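Local coordinates for RTX toxin (Vibrio vulnificus CMCP6, PDB 6A7H), which probably cleaves and thereby inactivates the small GTPases Ras and Rap1 as a Ras/Rap1-specific endopeptidase of a bacterial toxin, at residues K36-I41 with A101-M106; D200-E205 with L367-L372; T276-L281 with V472-V477; Q331-I336 with N383-V388. All blocks are in the same frame, centred on the assembly; numbering follows the deposited sequence.

Contact 1. Residues K36-I41 with A101-M106; sequences KGRDQI and AARIFM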
loop_
_atom_site.group_PDB
_atom_site.type_symbol
_atom_site.label_atom_id
_atom_site.label_comp_id
_atom_site.label_asym_id
_atom_site.label_seq_id
_atom_site.Cartn_x
_atom_site.Cartn_y
_atom_site.Cartn_z
ATOM N N LYS A 36 24.626 10.883 1.367
ATOM C CA LYS A 36 25.192 9.723 0.694
ATOM C C LYS A 36 24.061 8.900 0.069
ATOM O O LYS A 36 22.886 9.092 0.392
ATOM C CB LYS A 36 26.012 8.863 1.678
ATOM C CG LYS A 36 26.513 9.590 2.979
ATOM C CD LYS A 36 27.808 10.341 2.745
ATOM C CE LYS A 36 28.548 10.711 4.046
ATOM N NZ LYS A 36 27.828 11.687 4.910
ATOM N N GLY A 37 24.417 7.987 -0.829
ATOM C CA GLY A 37 23.445 7.108 -1.429
ATOM C C GLY A 37 22.307 7.829 -2.131
ATOM O O GLY A 37 22.489 8.888 -2.751
ATOM N N ARG A 38 21.125 7.230 -2.039
ATOM C CA ARG A 38 19.931 7.780 -2.670
ATOM C C ARG A 38 19.542 9.157 -2.090
ATOM O O ARG A 38 18.934 9.974 -2.785
ATOM C CB ARG A 38 18.758 6.796 -2.531
ATOM C CG ARG A 38 17.542 7.178 -3.354
ATOM C CD ARG A 38 16.333 6.323 -3.011
ATOM N NE ARG A 38 15.805 6.638 -1.690
ATOM C CZ ARG A 38 15.487 5.723 -0.783
ATOM N NH1 ARG A 38 15.642 4.435 -1.058
ATOM N NH2 ARG A 38 15.022 6.093 0.400
ATOM N N ASP A 39 19.877 9.402 -0.826
ATOM C CA ASP A 39 19.575 10.694 -0.217
ATOM C C ASP A 39 20.249 11.840 -0.987
ATOM O O ASP A 39 19.642 12.891 -1.176
ATOM C CB ASP A 39 19.997 10.728 1.260
ATOM C CG ASP A 39 19.069 9.909 2.160
ATOM O OD1 ASP A 39 18.000 9.470 1.682
ATOM O OD2 ASP A 39 19.403 9.706 3.348
ATOM N N GLN A 40 21.491 11.627 -1.435
ATOM C CA GLN A 40 22.234 12.661 -2.168
ATOM C C GLN A 40 21.597 12.930 -3.540
ATOM O O GLN A 40 21.534 14.079 -3.990
ATOM C CB GLN A 40 23.705 12.262 -2.325
ATOM C CG GLN A 40 24.641 13.416 -2.742
ATOM C CD GLN A 40 26.080 12.962 -2.995
ATOM O OE1 GLN A 40 26.336 11.783 -3.239
ATOM N NE2 GLN A 40 27.018 13.901 -2.950
ATOM N N ILE A 41 21.108 11.868 -4.185
ATOM C CA ILE A 41 20.404 11.977 -5.466
ATOM C C ILE A 41 19.078 12.739 -5.284
ATOM O O ILE A 41 18.775 13.658 -6.045
ATOM C CB ILE A 41 20.121 10.565 -6.103
ATOM C CG1 ILE A 41 21.416 9.775 -6.289
ATOM C CG2 ILE A 41 19.364 10.686 -7.422
ATOM C CD1 ILE A 41 22.513 10.558 -6.988
ATOM N N ALA A 101 11.564 10.505 -7.980
ATOM C CA ALA A 101 12.488 10.436 -9.093
ATOM C C ALA A 101 13.759 9.693 -8.672
ATOM O O ALA A 101 14.278 8.853 -9.408
ATOM C CB ALA A 101 12.815 11.836 -9.585
ATOM N N ALA A 102 14.230 9.995 -7.467
ATOM C CA ALA A 102 15.462 9.414 -6.960
ATOM C C ALA A 102 15.334 7.894 -6.821
ATOM O O ALA A 102 16.279 7.161 -7.108
ATOM C CB ALA A 102 15.839 10.053 -5.622
ATOM N N ARG A 103 14.160 7.417 -6.406
ATOM C CA ARG A 103 13.958 5.972 -6.291
ATOM C C ARG A 103 14.027 5.307 -7.651
ATOM O O ARG A 103 14.635 4.250 -7.803
ATOM C CB ARG A 103 12.627 5.646 -5.606
ATOM C CG ARG A 103 12.775 5.510 -4.091
ATOM C CD ARG A 103 11.481 5.084 -3.380
ATOM N NE ARG A 103 10.583 6.214 -3.118
ATOM C CZ ARG A 103 10.550 6.899 -1.977
ATOM N NH1 ARG A 103 11.372 6.570 -0.987
ATOM N NH2 ARG A 103 9.700 7.911 -1.823
ATOM N N ILE A 104 13.414 5.938 -8.639
ATOM C CA ILE A 104 13.414 5.411 -9.995
ATOM C C ILE A 104 14.837 5.476 -10.531
ATOM O O ILE A 104 15.298 4.576 -11.233
ATOM C CB ILE A 104 12.427 6.196 -10.889
ATOM C CG1 ILE A 104 11.006 6.032 -10.343
ATOM C CG2 ILE A 104 12.489 5.751 -12.319
ATOM C CD1 ILE A 104 9.962 6.748 -11.160
ATOM N N PHE A 105 15.536 6.541 -10.159
ATOM C CA PHE A 105 16.913 6.754 -10.581
ATOM C C PHE A 105 17.800 5.592 -10.138
ATOM O O PHE A 105 18.609 5.096 -10.932
ATOM C CB PHE A 105 17.421 8.084 -10.017
ATOM C CG PHE A 105 18.781 8.507 -10.523
ATOM C CD1 PHE A 105 19.940 8.125 -9.851
ATOM C CD2 PHE A 105 18.896 9.344 -11.629
ATOM C CE1 PHE A 105 21.198 8.551 -10.284
ATOM C CE2 PHE A 105 20.149 9.769 -12.072
ATOM C CZ PHE A 105 21.303 9.365 -11.400
ATOM N N MET A 106 17.641 5.148 -8.886
ATOM C CA MET A 106 18.455 4.053 -8.361
ATOM C C MET A 106 18.185 2.791 -9.167
ATOM O O MET A 106 19.101 1.997 -9.422
ATOM C CB MET A 106 18.177 3.784 -6.873
ATOM C CG MET A 106 18.344 4.992 -5.973
ATOM S SD MET A 106 19.924 5.846 -6.190
ATOM C CE MET A 106 21.066 4.720 -5.407
#

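Contact 2. Residues D200-E205 with L367-L372; sequences DLTGAE and LKTKHL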
loop_
_atom_site.group_PDB
_atom_site.type_symbol
_atom_site.label_atom_id
_atom_site.label_comp_id
_atom_site.label_asym_id
_atom_site.label_seq_id
_atom_site.Cartn_x
_atom_site.Cartn_y
_atom_site.Cartn_z
ATOM N N ASP A 200 -12.582 -0.432 7.868
ATOM C CA ASP A 200 -12.705 -1.771 8.449
ATOM C C ASP A 200 -13.232 -1.825 9.895
ATOM O O ASP A 200 -13.312 -2.898 10.488
ATOM C CB ASP A 200 -11.351 -2.469 8.409
ATOM C CG ASP A 200 -10.909 -2.794 6.999
ATOM O OD1 ASP A 200 -11.758 -2.751 6.071
ATOM O OD2 ASP A 200 -9.715 -3.098 6.824
ATOM N N LEU A 201 -13.581 -0.679 10.466
ATOM C CA LEU A 201 -14.063 -0.654 11.843
ATOM C C LEU A 201 -15.465 -0.084 11.907
ATOM O O LEU A 201 -16.050 0.005 12.976
ATOM C CB LEU A 201 -13.114 0.156 12.748
ATOM C CG LEU A 201 -11.736 -0.489 12.887
ATOM C CD1 LEU A 201 -10.685 0.458 13.480
ATOM C CD2 LEU A 201 -11.886 -1.718 13.752
ATOM N N THR A 202 -16.025 0.267 10.753
ATOM C CA THR A 202 -17.302 0.958 10.751
ATOM C C THR A 202 -18.509 0.069 11.110
ATOM O O THR A 202 -19.638 0.547 11.109
ATOM C CB THR A 202 -17.574 1.630 9.379
ATOM O OG1 THR A 202 -17.609 0.637 8.344
ATOM C CG2 THR A 202 -16.499 2.639 9.084
ATOM N N GLY A 203 -18.283 -1.202 11.429
ATOM C CA GLY A 203 -19.337 -2.019 12.022
ATOM C C GLY A 203 -19.717 -1.467 13.392
ATOM O O GLY A 203 -20.810 -1.710 13.898
ATOM N N ALA A 204 -18.791 -0.734 14.005
ATOM C CA ALA A 204 -19.079 0.004 15.218
ATOM C C ALA A 204 -19.620 1.374 14.834
ATOM O O ALA A 204 -18.927 2.158 14.187
ATOM C CB ALA A 204 -17.826 0.144 16.082
ATOM N N GLU A 205 -20.848 1.669 15.243
ATOM C CA GLU A 205 -21.462 2.925 14.863
ATOM C C GLU A 205 -20.646 4.151 15.281
ATOM O O GLU A 205 -20.611 5.144 14.554
ATOM C CB GLU A 205 -22.880 3.028 15.436
ATOM C CG GLU A 205 -23.592 4.268 14.958
ATOM C CD GLU A 205 -25.083 4.256 15.228
ATOM O OE1 GLU A 205 -25.570 3.388 15.997
ATOM O OE2 GLU A 205 -25.766 5.123 14.650
ATOM N N LEU A 367 -14.268 -7.910 13.137
ATOM C CA LEU A 367 -15.018 -9.120 12.801
ATOM C C LEU A 367 -16.467 -8.779 12.460
ATOM O O LEU A 367 -17.028 -9.312 11.506
ATOM C CB LEU A 367 -14.973 -10.122 13.947
ATOM C CG LEU A 367 -13.576 -10.621 14.312
ATOM C CD1 LEU A 367 -13.656 -11.826 15.274
ATOM C CD2 LEU A 367 -12.778 -10.968 13.049
ATOM N N LYS A 368 -17.063 -7.887 13.241
ATOM C CA LYS A 368 -18.434 -7.445 12.989
ATOM C C LYS A 368 -18.539 -6.742 11.638
ATOM O O LYS A 368 -19.448 -7.014 10.855
ATOM C CB LYS A 368 -18.914 -6.508 14.109
ATOM C CG LYS A 368 -20.346 -5.995 13.966
ATOM C CD LYS A 368 -20.676 -4.992 15.096
ATOM C CE LYS A 368 -22.104 -4.514 15.040
ATOM N NZ LYS A 368 -22.426 -3.821 13.757
ATOM N N THR A 369 -17.600 -5.840 11.367
ATOM C CA THR A 369 -17.595 -5.113 10.113
ATOM C C THR A 369 -17.502 -6.065 8.920
ATOM O O THR A 369 -18.183 -5.880 7.918
ATOM C CB THR A 369 -16.437 -4.120 10.060
ATOM O OG1 THR A 369 -16.545 -3.217 11.168
ATOM C CG2 THR A 369 -16.484 -3.326 8.754
ATOM N N LYS A 370 -16.682 -7.099 9.055
ATOM C CA LYS A 370 -16.476 -8.069 7.983
ATOM C C LYS A 370 -17.433 -9.261 8.036
ATOM O O LYS A 370 -17.286 -10.206 7.265
ATOM C CB LYS A 370 -15.028 -8.565 8.015
ATOM C CG LYS A 370 -14.047 -7.504 7.589
ATOM C CD LYS A 370 -14.415 -7.035 6.188
ATOM C CE LYS A 370 -13.629 -5.843 5.749
ATOM N NZ LYS A 370 -13.675 -5.745 4.248
ATOM N N HIS A 371 -18.404 -9.211 8.947
ATOM C CA HIS A 371 -19.341 -10.311 9.148
ATOM C C HIS A 371 -18.646 -11.660 9.297
ATOM O O HIS A 371 -19.043 -12.638 8.670
ATOM C CB HIS A 371 -20.332 -10.372 7.988
ATOM C CG HIS A 371 -20.903 -9.043 7.625
ATOM N ND1 HIS A 371 -21.958 -8.476 8.306
ATOM C CD2 HIS A 371 -20.551 -8.156 6.664
ATOM C CE1 HIS A 371 -22.238 -7.301 7.774
ATOM N NE2 HIS A 371 -21.401 -7.083 6.775
ATOM N N LEU A 372 -17.598 -11.704 10.112
ATOM C CA LEU A 372 -16.895 -12.955 10.410
ATOM C C LEU A 372 -17.397 -13.552 11.725
ATOM O O LEU A 372 -17.675 -12.814 12.671
ATOM C CB LEU A 372 -15.379 -12.710 10.480
ATOM C CG LEU A 372 -14.739 -12.430 9.120
ATOM C CD1 LEU A 372 -13.240 -12.132 9.213
ATOM C CD2 LEU A 372 -14.996 -13.623 8.223
HETATM O O HOH W 1 -10.877 -4.964 4.457
#

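Contact 3. Residues T276-L281 with V472-V477; sequences TGYDEL and VEQDDV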
loop_
_atom_site.group_PDB
_atom_site.type_symbol
_atom_site.label_atom_id
_atom_site.label_comp_id
_atom_site.label_asym_id
_atom_site.label_seq_id
_atom_site.Cartn_x
_atom_site.Cartn_y
_atom_site.Cartn_z
ATOM N N THR A 276 -4.837 -31.378 -19.627
ATOM C CA THR A 276 -4.758 -32.749 -19.143
ATOM C C THR A 276 -4.570 -32.819 -17.624
ATOM O O THR A 276 -5.221 -33.610 -16.945
ATOM C CB THR A 276 -3.619 -33.489 -19.838
ATOM O OG1 THR A 276 -3.832 -33.431 -21.250
ATOM C CG2 THR A 276 -3.575 -34.947 -19.403
ATOM N N GLY A 277 -3.686 -31.983 -17.100
ATOM C CA GLY A 277 -3.506 -31.886 -15.666
ATOM C C GLY A 277 -4.813 -31.615 -14.939
ATOM O O GLY A 277 -5.142 -32.306 -13.971
ATOM N N TYR A 278 -5.551 -30.607 -15.405
ATOM C CA TYR A 278 -6.872 -30.287 -14.855
ATOM C C TYR A 278 -7.840 -31.472 -14.952
ATOM O O TYR A 278 -8.538 -31.793 -13.992
ATOM C CB TYR A 278 -7.485 -29.082 -15.573
ATOM C CG TYR A 278 -8.910 -28.771 -15.150
ATOM C CD1 TYR A 278 -9.153 -27.889 -14.116
ATOM C CD2 TYR A 278 -10.012 -29.348 -15.800
ATOM C CE1 TYR A 278 -10.439 -27.585 -13.716
ATOM C CE2 TYR A 278 -11.314 -29.055 -15.402
ATOM C CZ TYR A 278 -11.514 -28.166 -14.352
ATOM O OH TYR A 278 -12.777 -27.835 -13.917
ATOM N N ASP A 279 -7.894 -32.091 -16.129
ATOM C CA ASP A 279 -8.776 -33.238 -16.360
ATOM C C ASP A 279 -8.479 -34.325 -15.344
ATOM O O ASP A 279 -9.386 -34.934 -14.775
ATOM C CB ASP A 279 -8.613 -33.791 -17.783
ATOM C CG ASP A 279 -9.062 -32.813 -18.849
ATOM O OD1 ASP A 279 -9.860 -31.908 -18.528
ATOM O OD2 ASP A 279 -8.630 -32.951 -20.013
ATOM N N GLU A 280 -7.193 -34.541 -15.108
ATOM C CA GLU A 280 -6.752 -35.603 -14.227
ATOM C C GLU A 280 -7.001 -35.261 -12.762
ATOM O O GLU A 280 -7.424 -36.115 -11.988
ATOM C CB GLU A 280 -5.277 -35.908 -14.470
ATOM C CG GLU A 280 -5.036 -36.646 -15.782
ATOM C CD GLU A 280 -3.566 -36.897 -16.050
ATOM O OE1 GLU A 280 -2.751 -36.688 -15.124
ATOM O OE2 GLU A 280 -3.227 -37.306 -17.182
ATOM N N LEU A 281 -6.741 -34.019 -12.371
ATOM C CA LEU A 281 -7.011 -33.631 -10.995
ATOM C C LEU A 281 -8.513 -33.724 -10.732
ATOM O O LEU A 281 -8.930 -34.217 -9.691
ATOM C CB LEU A 281 -6.489 -32.224 -10.700
ATOM C CG LEU A 281 -6.804 -31.663 -9.308
ATOM C CD1 LEU A 281 -6.209 -32.530 -8.205
ATOM C CD2 LEU A 281 -6.305 -30.249 -9.192
ATOM N N VAL A 472 -12.545 -28.052 -8.782
ATOM C CA VAL A 472 -11.457 -27.209 -9.243
ATOM C C VAL A 472 -11.972 -26.186 -10.238
ATOM O O VAL A 472 -12.525 -26.544 -11.276
ATOM C CB VAL A 472 -10.334 -28.035 -9.896
ATOM C CG1 VAL A 472 -9.247 -27.109 -10.457
ATOM C CG2 VAL A 472 -9.756 -29.010 -8.885
ATOM N N GLU A 473 -11.794 -24.907 -9.918
ATOM C CA GLU A 473 -12.214 -23.842 -10.822
ATOM C C GLU A 473 -11.224 -23.699 -11.967
ATOM O O GLU A 473 -10.018 -23.693 -11.751
ATOM C CB GLU A 473 -12.358 -22.517 -10.065
ATOM C CG GLU A 473 -13.569 -22.476 -9.129
ATOM C CD GLU A 473 -14.893 -22.377 -9.875
ATOM O OE1 GLU A 473 -15.250 -21.246 -10.266
ATOM O OE2 GLU A 473 -15.577 -23.417 -10.065
ATOM N N GLN A 474 -11.738 -23.594 -13.185
ATOM C CA GLN A 474 -10.889 -23.384 -14.351
ATOM C C GLN A 474 -10.265 -22.002 -14.325
ATOM O O GLN A 474 -10.896 -21.042 -13.888
ATOM C CB GLN A 474 -11.684 -23.558 -15.636
ATOM C CG GLN A 474 -12.401 -24.882 -15.719
ATOM C CD GLN A 474 -12.339 -25.462 -17.100
ATOM O OE1 GLN A 474 -11.253 -25.730 -17.618
ATOM N NE2 GLN A 474 -13.503 -25.662 -17.716
ATOM N N ASP A 475 -9.026 -21.921 -14.806
ATOM C CA ASP A 475 -8.281 -20.670 -14.911
ATOM C C ASP A 475 -9.056 -19.644 -15.746
ATOM O O ASP A 475 -9.595 -19.968 -16.813
ATOM C CB ASP A 475 -6.890 -20.940 -15.518
ATOM C CG ASP A 475 -5.963 -19.726 -15.463
ATOM O OD1 ASP A 475 -5.455 -19.405 -14.367
ATOM O OD2 ASP A 475 -5.718 -19.105 -16.522
ATOM N N ASP A 476 -9.127 -18.414 -15.247
ATOM C CA ASP A 476 -9.769 -17.335 -15.988
ATOM C C ASP A 476 -8.839 -16.824 -17.093
ATOM O O ASP A 476 -7.922 -16.035 -16.837
ATOM C CB ASP A 476 -10.174 -16.192 -15.049
ATOM C CG ASP A 476 -11.325 -15.359 -15.602
ATOM O OD1 ASP A 476 -11.074 -14.465 -16.441
ATOM O OD2 ASP A 476 -12.485 -15.600 -15.199
ATOM N N VAL A 477 -9.084 -17.295 -18.315
ATOM C CA VAL A 477 -8.311 -16.889 -19.486
ATOM C C VAL A 477 -8.971 -15.712 -20.198
ATOM O O VAL A 477 -8.360 -14.659 -20.377
ATOM C CB VAL A 477 -8.143 -18.059 -20.483
ATOM C CG1 VAL A 477 -9.508 -18.545 -20.961
ATOM C CG2 VAL A 477 -7.254 -17.641 -21.671
#

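Contact 4. Residues Q331-I336 with N383-V388; sequences QGVTVI and NGMRIV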
loop_
_atom_site.group_PDB
_atom_site.type_symbol
_atom_site.label_atom_id
_atom_site.label_comp_id
_atom_site.label_asym_id
_atom_site.label_seq_id
_atom_site.Cartn_x
_atom_site.Cartn_y
_atom_site.Cartn_z
ATOM N N GLN A 331 -5.414 -33.519 8.532
ATOM C CA GLN A 331 -4.634 -33.574 7.293
ATOM C C GLN A 331 -3.428 -32.630 7.312
ATOM O O GLN A 331 -2.836 -32.353 6.267
ATOM C CB GLN A 331 -5.519 -33.242 6.095
ATOM C CG GLN A 331 -6.648 -34.224 5.888
ATOM C CD GLN A 331 -6.341 -35.248 4.829
ATOM O OE1 GLN A 331 -5.422 -35.075 4.027
ATOM N NE2 GLN A 331 -7.114 -36.326 4.811
ATOM N N GLY A 332 -3.085 -32.119 8.493
ATOM C CA GLY A 332 -1.866 -31.350 8.659
ATOM C C GLY A 332 -1.998 -29.841 8.568
ATOM O O GLY A 332 -0.999 -29.127 8.630
ATOM N N VAL A 333 -3.221 -29.343 8.430
ATOM C CA VAL A 333 -3.435 -27.899 8.310
ATOM C C VAL A 333 -3.208 -27.221 9.661
ATOM O O VAL A 333 -3.746 -27.656 10.670
ATOM C CB VAL A 333 -4.858 -27.586 7.788
ATOM C CG1 VAL A 333 -5.123 -26.078 7.762
ATOM C CG2 VAL A 333 -5.051 -28.191 6.405
ATOM N N THR A 334 -2.399 -26.169 9.689
ATOM C CA THR A 334 -2.128 -25.494 10.953
ATOM C C THR A 334 -2.370 -24.002 10.844
ATOM O O THR A 334 -2.211 -23.263 11.814
ATOM C CB THR A 334 -0.679 -25.727 11.429
ATOM O OG1 THR A 334 0.228 -25.206 10.454
ATOM C CG2 THR A 334 -0.403 -27.226 11.648
ATOM N N VAL A 335 -2.753 -23.565 9.650
ATOM C CA VAL A 335 -2.942 -22.157 9.366
ATOM C C VAL A 335 -4.188 -21.924 8.517
ATOM O O VAL A 335 -4.411 -22.604 7.505
ATOM C CB VAL A 335 -1.721 -21.571 8.641
ATOM C CG1 VAL A 335 -2.055 -20.213 8.034
ATOM C CG2 VAL A 335 -0.530 -21.472 9.597
ATOM N N ILE A 336 -4.993 -20.950 8.939
ATOM C CA ILE A 336 -6.167 -20.519 8.191
ATOM C C ILE A 336 -5.998 -19.075 7.705
ATOM O O ILE A 336 -5.761 -18.167 8.497
ATOM C CB ILE A 336 -7.422 -20.632 9.043
ATOM C CG1 ILE A 336 -7.718 -22.110 9.343
ATOM C CG2 ILE A 336 -8.583 -19.969 8.341
ATOM C CD1 ILE A 336 -8.500 -22.337 10.636
ATOM N N ASN A 383 -8.137 -25.358 18.707
ATOM C CA ASN A 383 -7.479 -26.384 17.901
ATOM C C ASN A 383 -5.978 -26.186 17.714
ATOM O O ASN A 383 -5.325 -27.031 17.123
ATOM C CB ASN A 383 -8.152 -26.488 16.537
ATOM C CG ASN A 383 -9.310 -27.462 16.547
ATOM O OD1 ASN A 383 -9.186 -28.570 17.063
ATOM N ND2 ASN A 383 -10.450 -27.046 16.004
ATOM N N GLY A 384 -5.426 -25.087 18.226
ATOM C CA GLY A 384 -4.002 -24.842 18.076
ATOM C C GLY A 384 -3.634 -24.260 16.718
ATOM O O GLY A 384 -2.465 -24.207 16.348
ATOM N N MET A 385 -4.636 -23.801 15.979
ATOM C CA MET A 385 -4.402 -23.272 14.651
ATOM C C MET A 385 -4.272 -21.755 14.655
ATOM O O MET A 385 -4.880 -21.072 15.475
ATOM C CB MET A 385 -5.516 -23.732 13.717
ATOM C CG MET A 385 -5.292 -25.184 13.310
ATOM S SD MET A 385 -6.732 -26.061 12.725
ATOM C CE MET A 385 -6.760 -25.487 11.032
ATOM N N ARG A 386 -3.451 -21.243 13.749
ATOM C CA ARG A 386 -3.273 -19.813 13.623
ATOM C C ARG A 386 -4.118 -19.260 12.480
ATOM O O ARG A 386 -4.122 -19.811 11.390
ATOM C CB ARG A 386 -1.801 -19.472 13.406
ATOM C CG ARG A 386 -1.546 -17.978 13.445
ATOM C CD ARG A 386 -0.083 -17.631 13.220
ATOM N NE ARG A 386 0.143 -16.193 13.371
ATOM C CZ ARG A 386 1.052 -15.507 12.687
ATOM N NH1 ARG A 386 1.818 -16.125 11.793
ATOM N NH2 ARG A 386 1.188 -14.201 12.884
ATOM N N ILE A 387 -4.848 -18.178 12.735
ATOM C CA ILE A 387 -5.507 -17.450 11.662
ATOM C C ILE A 387 -4.644 -16.277 11.212
ATOM O O ILE A 387 -4.175 -15.510 12.045
ATOM C CB ILE A 387 -6.879 -16.912 12.095
ATOM C CG1 ILE A 387 -7.807 -18.071 12.443
ATOM C CG2 ILE A 387 -7.479 -15.987 11.002
ATOM C CD1 ILE A 387 -9.123 -17.628 13.013
ATOM N N VAL A 388 -4.445 -16.128 9.902
ATOM C CA VAL A 388 -3.653 -15.019 9.393
ATOM C C VAL A 388 -4.429 -14.143 8.402
ATOM O O VAL A 388 -5.186 -14.627 7.550
ATOM C CB VAL A 388 -2.336 -15.511 8.743
ATOM C CG1 VAL A 388 -1.423 -16.105 9.804
ATOM C CG2 VAL A 388 -2.600 -16.523 7.633
#

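Contact 1. Residues K36-I41 with A101-M106
Ile41 and Arg38, one turn apart at the start of helix 37-57 in the membrane localization domain, pack against Ala102, Phe105 and Met106 of helix 98-112 in an all-helical part of the chain. The two short helical segments run at 125° to each other, their axes 9.1 Å apart at closest approach. Phe105 has its CG turned away from the backbone N (chi1 -173°), which swings the ring out to Ile41. There the methyl CG2 of Ile41 sits over the ring face in a CH-pi contact, 4.0 Å from the Phe105 ring centroid. The same CG2 also meets CB of Ala102, the residue nearest Ile41 along the backbone of the facing segment, with CA of Ile41 5.8 Å from CA of Ala102. Met106 is bent at both chi2 and chi3; its chain crosses the aliphatic part of Arg38 at about a right angle, with CG of Met106 3.5 Å from CG of Arg38. At the edge of the apolar patch the guanidinium groups of Arg38 and Arg103 are tilted 58° apart, like charges brought close: NH1 of Arg103 lies above one face of the Arg38 guanidinium, toward its rim, 3.9 Å from NH2 of Arg38.

Contact 2. Residues D200-E205 with L367-L372
Thr369, in the last turn of helix 361-369, presses its side chain against Gly203 in the type I beta turn Leu201 to Ala204, part of the loop between helices 195-199 and 205-221. The two CA atoms, of Gly203 and Thr369, are only 4.0 Å apart, an approach made possible by the lack of a side chain on the glycine. OG1 of Thr369 stands beside its own backbone N (chi1 -58°) and accepts a hydrogen bond from Gly203 N at 2.7 Å, bent to 141° at the hydrogen. The same hydroxyl is also bonded to the carbonyl of Ala365 one turn back, so it ties the turn to the helix. CG2 of Thr369 meanwhile lies against the backbone carbonyl of Asp200. Lys368 stretches out and bends only at chi4, bringing NZ to within 2.7 Å of Gly203 O, the donor tilted 23° from the carbonyl plane. Just past Thr369 the helix ends in a Schellman motif (Leu372 N to Leu367 O, His371 N to Lys368 O), and there Lys370 turns to Asp200: one water accepts from Lys370 NZ and donates to Asp200 OD1, each at 2.9 Å. The Asp200 carboxylate would be expected to stay ionised, its charge balanced by Arg342 at OD2 and, at OD1, by Lys370 through the water and a long direct salt bridge.

Contact 3. Residues T276-L281 with V472-V477
CG of Tyr278 lies opposite the backbone N (chi1 174°), which carries the ring out from helix 275-287 to the end of strand 470-473, where Val472 and Gln474 receive it. Val472 likewise turns CG1 away from its own backbone N, placing that methyl beside the ring, 3.5 Å from CE1 of Tyr278. Beyond it the hydroxyl OH of Tyr278 donates a hydrogen bond of 3.0 Å to Val472 O, the donor tilted 20° from the carbonyl plane. The other methyl, CG2 of Val472, meets CD2 of Leu281 at 3.7 Å, so the two branches of the valine serve residues one helical turn apart. The contact joins that helix to the two-stranded antiparallel sheet formed by strands 461-464 and 470-473; Glu473 pairs through its backbone with Ala461, and both Leu281 and Val472 also touch Pro460. It is a surface contact, in the region matching the C2 domain of Pasteurella multocida toxin. As the chain leaves the strand, Gln474 bends at chi2 and stacks its amide, offset toward the rim, on one face of the Tyr278 ring, the planes 18° apart. Its OE1 is 4.0 Å from CE2 of Tyr278, while CG of Gln474 packs near the phenolic oxygen.

Contact 4. Residues Q331-I336 with N383-V388
The methyl CE of Met385 lies between Ile336 and Val333, 3.6 Å from CD1 of Ile336 and 3.7 Å from CG1 of Val333. The bend at chi3 (82°) turns this methyl back toward the neighbouring strand, and the Met385 chain crosses Ile336 at about a right angle. Ile387 points to the same side of the sheet as Ile336. On the opposite side, which carries Val335 and Arg386, CG1 of Val335 meets CG2 of Val388 at 3.8 Å. Between these layers runs the parallel pairing of strands 333-338 and 386-391, with Val335 beside Arg386 and Ile336 beside Ile387. Three nearly straight backbone hydrogen bonds alternate along it: Arg386 N to Thr334 O at 3.1 Å, Ile336 N to Arg386 O at 2.8 Å and Val388 N to Ile336 O at 2.8 Å. In the last two the donor lies close to the line of the C=O bond; in the first it is tilted 28° from the carbonyl plane. At the polar edge Arg386 runs out fully extended, CG to NE, and forms a salt bridge with Asp351 of helix 343-356. The two strands are joined by a beta-alpha-beta crossover through helices 343-356, 361-369 and 374-383. Strand 386-391 is an outermost strand of the four-stranded parallel sheet, and strand 430-436 flanks 333-338 on its other side. Helix 325-330 touches Val333, Ile336 and Met385, helix 374-383 covers Ile387, and helix 343-356 packs on Arg386 and Val388.

In the fold
Contact 1 stands apart from the rest, its centre 42 to 46 Å from those of the other three and across the chain's centre from contacts 2 and 4. Contacts 2, 3 and 4 all belong to the region related to the C2 domain of Pasteurella multocida toxin. Contacts 2 and 4 are the closest pair, their nearest atoms about 7 Å apart and centres 24 Å apart; along the chain their segments alternate, as do those of contacts 2 and 3. Contact 4 is nested within the loop that contact 3 closes, nearest atoms about 13 Å away. A sulfate ion, probably from the crystallisation liquor, lies about 6 Å from the side chain of Arg103 in contact 1.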